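Local structure of carbon monoxide dehydrogenase (Thermococcus sp. AM4, 6T7J) at residues N459-I470 with C481-L491; G297-C305 with V316-Q325. The protein probably catalyses the reversible oxidation of carbon monoxide to carbon dioxide at a nickel-iron-sulfur cluster C, which lacks its nickel in this as-isolated structure. All blocks are in the same frame, centred on the assembly; numbering follows the deposited sequence.

Contact 1 (N459-I470 with C481-L491); sequences NYSHVTLAKELI and CWSIAAAMEGL. With MSK (Broken Fe4S4 cluster), chain F.
His462 and Trp482 meet where two helices of a Rossmann-like alpha/beta domain cross, segments 460-470 and 481-489 running at -73° with their axes 9.0 Å apart. Trp482 sets its own backbone against the histidine: its CA sits 3.8 Å from the centroid of the His462 ring, almost on the ring normal, a CH-pi contact. With CG anti to the backbone N (chi1 171°), the indole swings on past the imidazole, CD1 lying 3.2 Å from ND1 of His462, and its NE1 gives a weak hydrogen bond to the carbonyl O of His462. The far end of the imidazole is fixed by NE2, bonded to Cys451 O. Replacing His462 by alanine removes the ring, which would probably leave the Cys451 carbonyl without this N-H and a gap over Trp482 CA. Close by, the Asn459 amide lies against the methyl of Ala485, with OD1 3.4 Å from its CB; OD1 also takes a hydrogen bond from Asn452. Leu491 completes this tight part, spreading its CD1 between Val463 CG2 and Ala466 CB. All of it is buried, and one residue, Cys481, binds iron of the broken cluster through SG at 2.4 Å. The solvent side is looser: the partly exposed Lys467 and Glu489 cross their chains at about a right angle in a long salt bridge, NZ of Lys467 to OE2 of Glu489 at 3.6 Å.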
loop_
_atom_site.group_PDB
_atom_site.type_symbol
_atom_site.label_atom_id
_atom_site.label_comp_id
_atom_site.label_asym_id
_atom_site.label_seq_id
_atom_site.Cartn_x
_atom_site.Cartn_y
_atom_site.Cartn_z
ATOM N N ASN A 459 26.464 6.093 12.497
ATOM C CA ASN A 459 27.377 6.467 11.420
ATOM C C ASN A 459 28.671 5.663 11.434
ATOM O O ASN A 459 29.531 5.873 10.574
ATOM C CB ASN A 459 27.697 7.964 11.470
ATOM C CG ASN A 459 26.537 8.825 11.007
ATOM O OD1 ASN A 459 25.658 8.366 10.277
ATOM N ND2 ASN A 459 26.531 10.082 11.431
ATOM N N TYR A 460 28.823 4.732 12.381
ATOM C CA TYR A 460 30.065 3.966 12.450
ATOM C C TYR A 460 30.230 3.059 11.238
ATOM O O TYR A 460 31.319 2.987 10.656
ATOM C CB TYR A 460 30.125 3.142 13.736
ATOM C CG TYR A 460 31.402 2.337 13.861
ATOM C CD1 TYR A 460 32.593 2.944 14.235
ATOM C CD2 TYR A 460 31.420 0.975 13.585
ATOM C CE1 TYR A 460 33.766 2.217 14.339
ATOM C CE2 TYR A 460 32.588 0.240 13.688
ATOM C CZ TYR A 460 33.756 0.866 14.065
ATOM O OH TYR A 460 34.919 0.142 14.170
ATOM N N SER A 461 29.169 2.353 10.844
ATOM C CA SER A 461 29.299 1.429 9.722
ATOM C C SER A 461 29.490 2.179 8.408
ATOM O O SER A 461 30.301 1.765 7.573
ATOM C CB SER A 461 28.089 0.498 9.659
ATOM O OG SER A 461 28.186 -0.519 10.643
ATOM N N HIS A 462 28.774 3.290 8.215
ATOM C CA HIS A 462 28.982 4.123 7.034
ATOM C C HIS A 462 30.463 4.435 6.837
ATOM O O HIS A 462 31.071 4.071 5.818
ATOM C CB HIS A 462 28.183 5.426 7.163
ATOM C CG HIS A 462 26.701 5.257 7.028
ATOM N ND1 HIS A 462 26.120 4.538 6.006
ATOM C CD2 HIS A 462 25.680 5.729 7.783
ATOM C CE1 HIS A 462 24.806 4.570 6.139
ATOM N NE2 HIS A 462 24.514 5.285 7.210
ATOM N N VAL A 463 31.066 5.090 7.832
ATOM C CA VAL A 463 32.433 5.577 7.684
ATOM C C VAL A 463 33.424 4.421 7.658
ATOM O O VAL A 463 34.395 4.445 6.894
ATOM C CB VAL A 463 32.768 6.591 8.793
ATOM C CG1 VAL A 463 32.557 5.987 10.169
ATOM C CG2 VAL A 463 34.191 7.052 8.648
ATOM N N THR A 464 33.205 3.391 8.482
ATOM C CA THR A 464 34.154 2.282 8.520
ATOM C C THR A 464 34.160 1.520 7.200
ATOM O O THR A 464 35.230 1.171 6.685
ATOM C CB THR A 464 33.838 1.350 9.691
ATOM O OG1 THR A 464 34.131 2.017 10.926
ATOM C CG2 THR A 464 34.676 0.085 9.612
ATOM N N LEU A 465 32.981 1.265 6.625
ATOM C CA LEU A 465 32.921 0.611 5.325
ATOM C C LEU A 465 33.570 1.469 4.248
ATOM O O LEU A 465 34.344 0.961 3.425
ATOM C CB LEU A 465 31.469 0.300 4.962
ATOM C CG LEU A 465 31.276 -0.465 3.652
ATOM C CD1 LEU A 465 31.871 -1.851 3.764
ATOM C CD2 LEU A 465 29.810 -0.545 3.289
ATOM N N ALA A 466 33.273 2.774 4.238
ATOM C CA ALA A 466 33.887 3.653 3.247
ATOM C C ALA A 466 35.410 3.635 3.358
ATOM O O ALA A 466 36.114 3.548 2.342
ATOM C CB ALA A 466 33.348 5.074 3.406
ATOM N N LYS A 467 35.929 3.708 4.588
ATOM C CA LYS A 467 37.371 3.693 4.812
ATOM C C LYS A 467 37.989 2.387 4.330
ATOM O O LYS A 467 38.992 2.388 3.604
ATOM C CB LYS A 467 37.669 3.886 6.300
ATOM C CG LYS A 467 37.633 5.313 6.809
ATOM C CD LYS A 467 38.208 5.357 8.219
ATOM C CE LYS A 467 37.628 6.491 9.043
ATOM N NZ LYS A 467 38.274 7.794 8.730
ATOM N N GLU A 468 37.420 1.258 4.761
ATOM C CA GLU A 468 37.975 -0.038 4.397
ATOM C C GLU A 468 37.930 -0.258 2.894
ATOM O O GLU A 468 38.786 -0.959 2.346
ATOM C CB GLU A 468 37.224 -1.156 5.119
ATOM C CG GLU A 468 37.467 -1.212 6.619
ATOM C CD GLU A 468 38.901 -1.570 6.963
ATOM O OE1 GLU A 468 39.548 -0.789 7.693
ATOM O OE2 GLU A 468 39.380 -2.629 6.504
ATOM N N LEU A 469 36.951 0.337 2.208
ATOM C CA LEU A 469 36.888 0.182 0.760
ATOM C C LEU A 469 37.916 1.067 0.060
ATOM O O LEU A 469 38.637 0.602 -0.830
ATOM C CB LEU A 469 35.475 0.485 0.259
ATOM C CG LEU A 469 34.444 -0.610 0.544
ATOM C CD1 LEU A 469 33.091 -0.240 -0.032
ATOM C CD2 LEU A 469 34.911 -1.952 -0.001
ATOM N N ILE A 470 38.011 2.341 0.456
ATOM C CA ILE A 470 38.932 3.235 -0.245
ATOM C C ILE A 470 40.383 2.873 0.045
ATOM O O ILE A 470 41.270 3.163 -0.767
ATOM C CB ILE A 470 38.661 4.714 0.098
ATOM C CG1 ILE A 470 38.873 4.986 1.585
ATOM C CG2 ILE A 470 37.285 5.121 -0.320
ATOM C CD1 ILE A 470 38.789 6.450 1.943
ATOM N N CYS A 481 22.006 9.775 3.965
ATOM C CA CYS A 481 22.639 9.962 5.259
ATOM C C CYS A 481 24.011 9.305 5.321
ATOM O O CYS A 481 24.841 9.726 6.133
ATOM C CB CYS A 481 21.726 9.447 6.375
ATOM S SG CYS A 481 20.205 10.429 6.601
ATOM N N TRP A 482 24.295 8.319 4.462
ATOM C CA TRP A 482 25.686 7.898 4.319
ATOM C C TRP A 482 26.547 9.056 3.858
ATOM O O TRP A 482 27.670 9.235 4.344
ATOM C CB TRP A 482 25.855 6.744 3.330
ATOM C CG TRP A 482 27.341 6.515 3.081
ATOM C CD1 TRP A 482 28.181 5.734 3.822
ATOM C CD2 TRP A 482 28.163 7.135 2.075
ATOM N NE1 TRP A 482 29.458 5.801 3.323
ATOM C CE2 TRP A 482 29.476 6.659 2.256
ATOM C CE3 TRP A 482 27.912 8.036 1.035
ATOM C CZ2 TRP A 482 30.531 7.051 1.438
ATOM C CZ3 TRP A 482 28.964 8.426 0.225
ATOM C CH2 TRP A 482 30.255 7.930 0.427
ATOM N N SER A 483 26.067 9.834 2.887
ATOM C CA SER A 483 26.866 10.946 2.402
ATOM C C SER A 483 27.004 12.022 3.470
ATOM O O SER A 483 28.069 12.624 3.607
ATOM C CB SER A 483 26.270 11.515 1.119
ATOM O OG SER A 483 26.165 10.500 0.139
ATOM N N ILE A 484 25.948 12.246 4.254
ATOM C CA ILE A 484 26.082 13.188 5.370
ATOM C C ILE A 484 27.129 12.694 6.363
ATOM O O ILE A 484 27.950 13.479 6.861
ATOM C CB ILE A 484 24.719 13.425 6.046
ATOM C CG1 ILE A 484 23.705 13.942 5.027
ATOM C CG2 ILE A 484 24.862 14.423 7.185
ATOM C CD1 ILE A 484 22.308 14.093 5.583
ATOM N N ALA A 485 27.139 11.390 6.650
ATOM C CA ALA A 485 28.119 10.829 7.578
ATOM C C ALA A 485 29.537 10.965 7.034
ATOM O O ALA A 485 30.460 11.367 7.753
ATOM C CB ALA A 485 27.790 9.363 7.858
ATOM N N ALA A 486 29.727 10.623 5.757
ATOM C CA ALA A 486 31.043 10.730 5.140
ATOM C C ALA A 486 31.516 12.175 5.108
ATOM O O ALA A 486 32.706 12.452 5.305
ATOM C CB ALA A 486 31.010 10.142 3.730
ATOM N N ALA A 487 30.598 13.113 4.871
ATOM C CA ALA A 487 30.967 14.522 4.847
ATOM C C ALA A 487 31.353 15.013 6.236
ATOM O O ALA A 487 32.313 15.775 6.385
ATOM C CB ALA A 487 29.815 15.354 4.281
ATOM N N MET A 488 30.621 14.582 7.266
ATOM C CA MET A 488 30.941 15.018 8.621
ATOM C C MET A 488 32.235 14.392 9.125
ATOM O O MET A 488 32.928 14.991 9.957
ATOM C CB MET A 488 29.789 14.687 9.567
ATOM C CG MET A 488 28.512 15.449 9.276
ATOM S SD MET A 488 27.188 15.015 10.416
ATOM C CE MET A 488 27.058 13.253 10.114
ATOM N N GLU A 489 32.578 13.194 8.645
ATOM C CA GLU A 489 33.808 12.557 9.102
ATOM C C GLU A 489 35.042 13.198 8.478
ATOM O O GLU A 489 36.067 13.364 9.148
ATOM C CB GLU A 489 33.778 11.061 8.792
ATOM C CG GLU A 489 35.061 10.345 9.167
ATOM C CD GLU A 489 35.034 9.817 10.588
ATOM O OE1 GLU A 489 33.952 9.840 11.213
ATOM O OE2 GLU A 489 36.096 9.376 11.080
ATOM N N GLY A 490 34.964 13.566 7.203
ATOM C CA GLY A 490 36.106 14.130 6.515
ATOM C C GLY A 490 36.493 13.317 5.300
ATOM O O GLY A 490 37.515 13.585 4.661
ATOM N N LEU A 491 35.677 12.316 4.973
ATOM C CA LEU A 491 35.933 11.460 3.822
ATOM C C LEU A 491 35.629 12.143 2.496
ATOM O O LEU A 491 35.880 11.548 1.442
ATOM C CB LEU A 491 35.120 10.173 3.944
ATOM C CG LEU A 491 35.467 9.295 5.146
ATOM C CD1 LEU A 491 34.526 8.109 5.229
ATOM C CD2 LEU A 491 36.915 8.833 5.069
HETATM S S1 MSK F . 16.550 10.805 4.765
HETATM S S3 MSK F . 15.538 7.572 4.002
HETATM S S4 MSK F . 16.885 8.222 7.091
HETATM S S5 MSK F . 18.635 8.485 4.126
HETATM FE FE1 MSK F . 16.130 10.540 2.560
HETATM FE FE2 MSK F . 18.146 9.536 5.884
HETATM FE FE3 MSK F . 17.244 7.012 5.317
HETATM FE FE4 MSK F . 15.474 9.029 5.683
#

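Contact 2 (G297-C305 with V316-Q325); sequences GVNVVGMCC and VPIAGSFLMQ. With MSK (Broken Fe4S4 cluster), chain F.
Two backbone hydrogen bonds, one given and one accepted by Gly302, tie strand 297-303 to the short strand 318-320. Its N gives to Pro317 O at 2.9 Å, in the carbonyl plane, and its O takes the N-H of Ala319 at 2.7 Å, nearly straight at 172°. Gly302 is thus bridged on both sides of Ile318, the pattern of a parallel pair, and CA-H...O contacts from Val301 to Pro317 O and from Ile318 to Gly302 O accompany the bonds. Side chains extend the contact on either side of Gly302, Val301 before and Met303 after. Val301 puts CG1 against Pro317 CG and CG2 against the Ala319 methyl, at 3.9 Å from its CB. Met303 bends at chi3 (90°), which carries CE against the backbone of Gly320 and Ser321: CE lies 3.5 Å from Gly320 C and Ser321 O and also touches Met324 CB. Next in the chain, Cys304 rests its SG 3.6 Å from Phe322 CA, and Phe322 in turn brings CB to 3.6 Å from S4 of the broken cluster. Cys305, whose CB points away from 316-325, binds through SG at 2.3 Å an iron also held by His269. The contact closes a right-handed beta-alpha-beta crossover through helix 304-314, at the edge of a parallel sheet: strand 261-268 flanks 297-303 on its other side, helix 271-281 packs on Val300 and Val316, and helix 480-489 meets Ile318, Ser321 and Met324.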
loop_
_atom_site.group_PDB
_atom_site.type_symbol
_atom_site.label_atom_id
_atom_site.label_comp_id
_atom_site.label_asym_id
_atom_site.label_seq_id
_atom_site.Cartn_x
_atom_site.Cartn_y
_atom_site.Cartn_z
ATOM N N GLY A 297 22.741 37.932 11.062
ATOM C CA GLY A 297 22.170 37.553 9.783
ATOM C C GLY A 297 21.329 36.301 9.938
ATOM O O GLY A 297 20.864 35.985 11.035
ATOM N N VAL A 298 21.141 35.595 8.824
ATOM C CA VAL A 298 20.371 34.356 8.803
ATOM C C VAL A 298 21.226 33.259 8.189
ATOM O O VAL A 298 21.729 33.406 7.068
ATOM C CB VAL A 298 19.049 34.504 8.025
ATOM C CG1 VAL A 298 18.300 33.179 8.009
ATOM C CG2 VAL A 298 18.192 35.584 8.644
ATOM N N ASN A 299 21.382 32.162 8.923
ATOM C CA ASN A 299 22.138 30.991 8.507
ATOM C C ASN A 299 21.157 29.837 8.338
ATOM O O ASN A 299 20.498 29.426 9.303
ATOM C CB ASN A 299 23.216 30.666 9.544
ATOM C CG ASN A 299 23.899 29.335 9.294
ATOM O OD1 ASN A 299 24.353 29.052 8.185
ATOM N ND2 ASN A 299 23.992 28.516 10.336
ATOM N N VAL A 300 21.036 29.338 7.112
ATOM C CA VAL A 300 20.170 28.208 6.810
ATOM C C VAL A 300 21.029 26.968 6.636
ATOM O O VAL A 300 21.967 26.955 5.829
ATOM C CB VAL A 300 19.321 28.465 5.556
ATOM C CG1 VAL A 300 18.094 27.559 5.558
ATOM C CG2 VAL A 300 18.921 29.910 5.508
ATOM N N VAL A 301 20.707 25.930 7.397
ATOM C CA VAL A 301 21.392 24.651 7.333
ATOM C C VAL A 301 20.372 23.592 6.939
ATOM O O VAL A 301 19.162 23.773 7.089
ATOM C CB VAL A 301 22.070 24.302 8.672
ATOM C CG1 VAL A 301 22.980 25.439 9.103
ATOM C CG2 VAL A 301 21.020 24.034 9.736
ATOM N N GLY A 302 20.877 22.479 6.418
ATOM C CA GLY A 302 20.006 21.411 5.977
ATOM C C GLY A 302 20.209 20.117 6.733
ATOM O O GLY A 302 21.279 19.877 7.296
ATOM N N MET A 303 19.180 19.275 6.759
ATOM C CA MET A 303 19.273 17.954 7.356
ATOM C C MET A 303 18.603 16.949 6.433
ATOM O O MET A 303 17.628 17.268 5.747
ATOM C CB MET A 303 18.623 17.905 8.746
ATOM C CG MET A 303 19.345 18.726 9.803
ATOM S SD MET A 303 18.948 18.199 11.482
ATOM C CE MET A 303 20.220 16.967 11.744
ATOM N N CYS A 304 19.150 15.739 6.419
ATOM C CA CYS A 304 18.626 14.609 5.642
ATOM C C CYS A 304 18.620 14.985 4.157
ATOM O O CYS A 304 19.461 15.769 3.698
ATOM C CB CYS A 304 17.281 14.183 6.200
ATOM S SG CYS A 304 17.400 13.286 7.767
ATOM N N CYS A 305 17.672 14.440 3.392
ATOM C CA CYS A 305 17.806 14.457 1.940
ATOM C C CYS A 305 17.517 15.828 1.337
ATOM O O CYS A 305 18.146 16.208 0.347
ATOM C CB CYS A 305 16.909 13.386 1.321
ATOM S SG CYS A 305 17.682 11.749 1.287
ATOM N N VAL A 316 24.617 24.850 0.577
ATOM C CA VAL A 316 24.083 25.052 1.928
ATOM C C VAL A 316 24.752 24.068 2.880
ATOM O O VAL A 316 24.832 22.863 2.569
ATOM C CB VAL A 316 22.555 24.872 1.935
ATOM C CG1 VAL A 316 22.007 24.984 3.350
ATOM C CG2 VAL A 316 21.892 25.888 1.014
ATOM N N PRO A 317 25.259 24.511 4.031
ATOM C CA PRO A 317 25.882 23.568 4.966
ATOM C C PRO A 317 24.863 22.571 5.496
ATOM O O PRO A 317 23.711 22.915 5.768
ATOM C CB PRO A 317 26.420 24.475 6.079
ATOM C CG PRO A 317 25.588 25.712 5.998
ATOM C CD PRO A 317 25.277 25.894 4.540
ATOM N N ILE A 318 25.293 21.321 5.630
ATOM C CA ILE A 318 24.440 20.252 6.132
ATOM C C ILE A 318 24.789 20.011 7.596
ATOM O O ILE A 318 25.966 19.878 7.956
ATOM C CB ILE A 318 24.577 18.977 5.274
ATOM C CG1 ILE A 318 23.417 18.017 5.538
ATOM C CG2 ILE A 318 25.932 18.292 5.452
ATOM C CD1 ILE A 318 22.841 17.421 4.273
ATOM N N ALA A 319 23.768 20.000 8.450
ATOM C CA ALA A 319 23.984 19.983 9.891
ATOM C C ALA A 319 24.066 18.577 10.473
ATOM O O ALA A 319 24.698 18.389 11.519
ATOM C CB ALA A 319 22.871 20.762 10.598
ATOM N N GLY A 320 23.444 17.594 9.838
ATOM C CA GLY A 320 23.482 16.245 10.364
ATOM C C GLY A 320 22.535 15.338 9.610
ATOM O O GLY A 320 21.799 15.764 8.714
ATOM N N SER A 321 22.568 14.069 10.001
ATOM C CA SER A 321 21.792 13.027 9.354
ATOM C C SER A 321 20.534 12.723 10.173
ATOM O O SER A 321 20.153 13.492 11.065
ATOM C CB SER A 321 22.673 11.789 9.152
ATOM O OG SER A 321 23.091 11.255 10.397
ATOM N N PHE A 322 19.898 11.589 9.879
ATOM C CA PHE A 322 18.617 11.189 10.450
ATOM C C PHE A 322 18.597 11.308 11.969
ATOM O O PHE A 322 17.958 12.213 12.519
ATOM C CB PHE A 322 18.299 9.755 10.017
ATOM C CG PHE A 322 16.998 9.229 10.547
ATOM C CD1 PHE A 322 15.812 9.903 10.309
ATOM C CD2 PHE A 322 16.961 8.052 11.275
ATOM C CE1 PHE A 322 14.614 9.417 10.797
ATOM C CE2 PHE A 322 15.767 7.560 11.761
ATOM C CZ PHE A 322 14.592 8.245 11.524
ATOM N N LEU A 323 19.330 10.427 12.651
ATOM C CA LEU A 323 19.293 10.335 14.106
ATOM C C LEU A 323 19.774 11.602 14.802
ATOM O O LEU A 323 19.745 11.683 16.034
ATOM C CB LEU A 323 20.129 9.143 14.573
ATOM C CG LEU A 323 19.420 7.799 14.427
ATOM C CD1 LEU A 323 20.344 6.659 14.814
ATOM C CD2 LEU A 323 18.152 7.783 15.263
ATOM N N MET A 324 20.212 12.598 14.036
ATOM C CA MET A 324 20.682 13.846 14.614
ATOM C C MET A 324 19.626 14.944 14.625
ATOM O O MET A 324 19.853 15.981 15.263
ATOM C CB MET A 324 21.929 14.336 13.869
ATOM C CG MET A 324 23.103 13.370 13.959
ATOM S SD MET A 324 24.502 13.830 12.919
ATOM C CE MET A 324 25.171 15.208 13.848
ATOM N N GLN A 325 18.480 14.743 13.961
ATOM C CA GLN A 325 17.483 15.809 13.882
ATOM C C GLN A 325 17.081 16.293 15.273
ATOM O O GLN A 325 17.172 17.491 15.576
ATOM C CB GLN A 325 16.260 15.347 13.079
ATOM C CG GLN A 325 15.613 14.045 13.531
ATOM C CD GLN A 325 14.513 13.592 12.590
ATOM O OE1 GLN A 325 13.418 14.157 12.580
ATOM N NE2 GLN A 325 14.799 12.572 11.790
HETATM S S1 MSK F . 16.550 10.805 4.765
HETATM S S3 MSK F . 15.538 7.572 4.002
HETATM S S4 MSK F . 16.885 8.222 7.091
HETATM S S5 MSK F . 18.635 8.485 4.126
HETATM FE FE1 MSK F . 16.130 10.540 2.560
HETATM FE FE2 MSK F . 18.146 9.536 5.884
HETATM FE FE3 MSK F . 17.244 7.012 5.317
HETATM FE FE4 MSK F . 15.474 9.029 5.683
#

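Overall arrangement
Contact 2 comes first along the chain and closes before contact 1 opens; their centres are about 17 Å apart. Each belongs to its own six-stranded parallel sheet of the same 3-2-1-4-5-6 order: contact 2 pairs two strands of the first, while the helices of contact 1 pack on strands 444-448 and 474-478 of the second. The two halves meet directly where Ile484 lies against Ile318, Gly320 and Ser321, and where Cys481 SG approaches Phe322 N at 3.5 Å. The broken cluster sits at this junction; Cys481 and Cys305 each bind a different iron of it, so the cluster, probably the remnant of the active-site cluster C, is held by ligands from both alpha/beta domains.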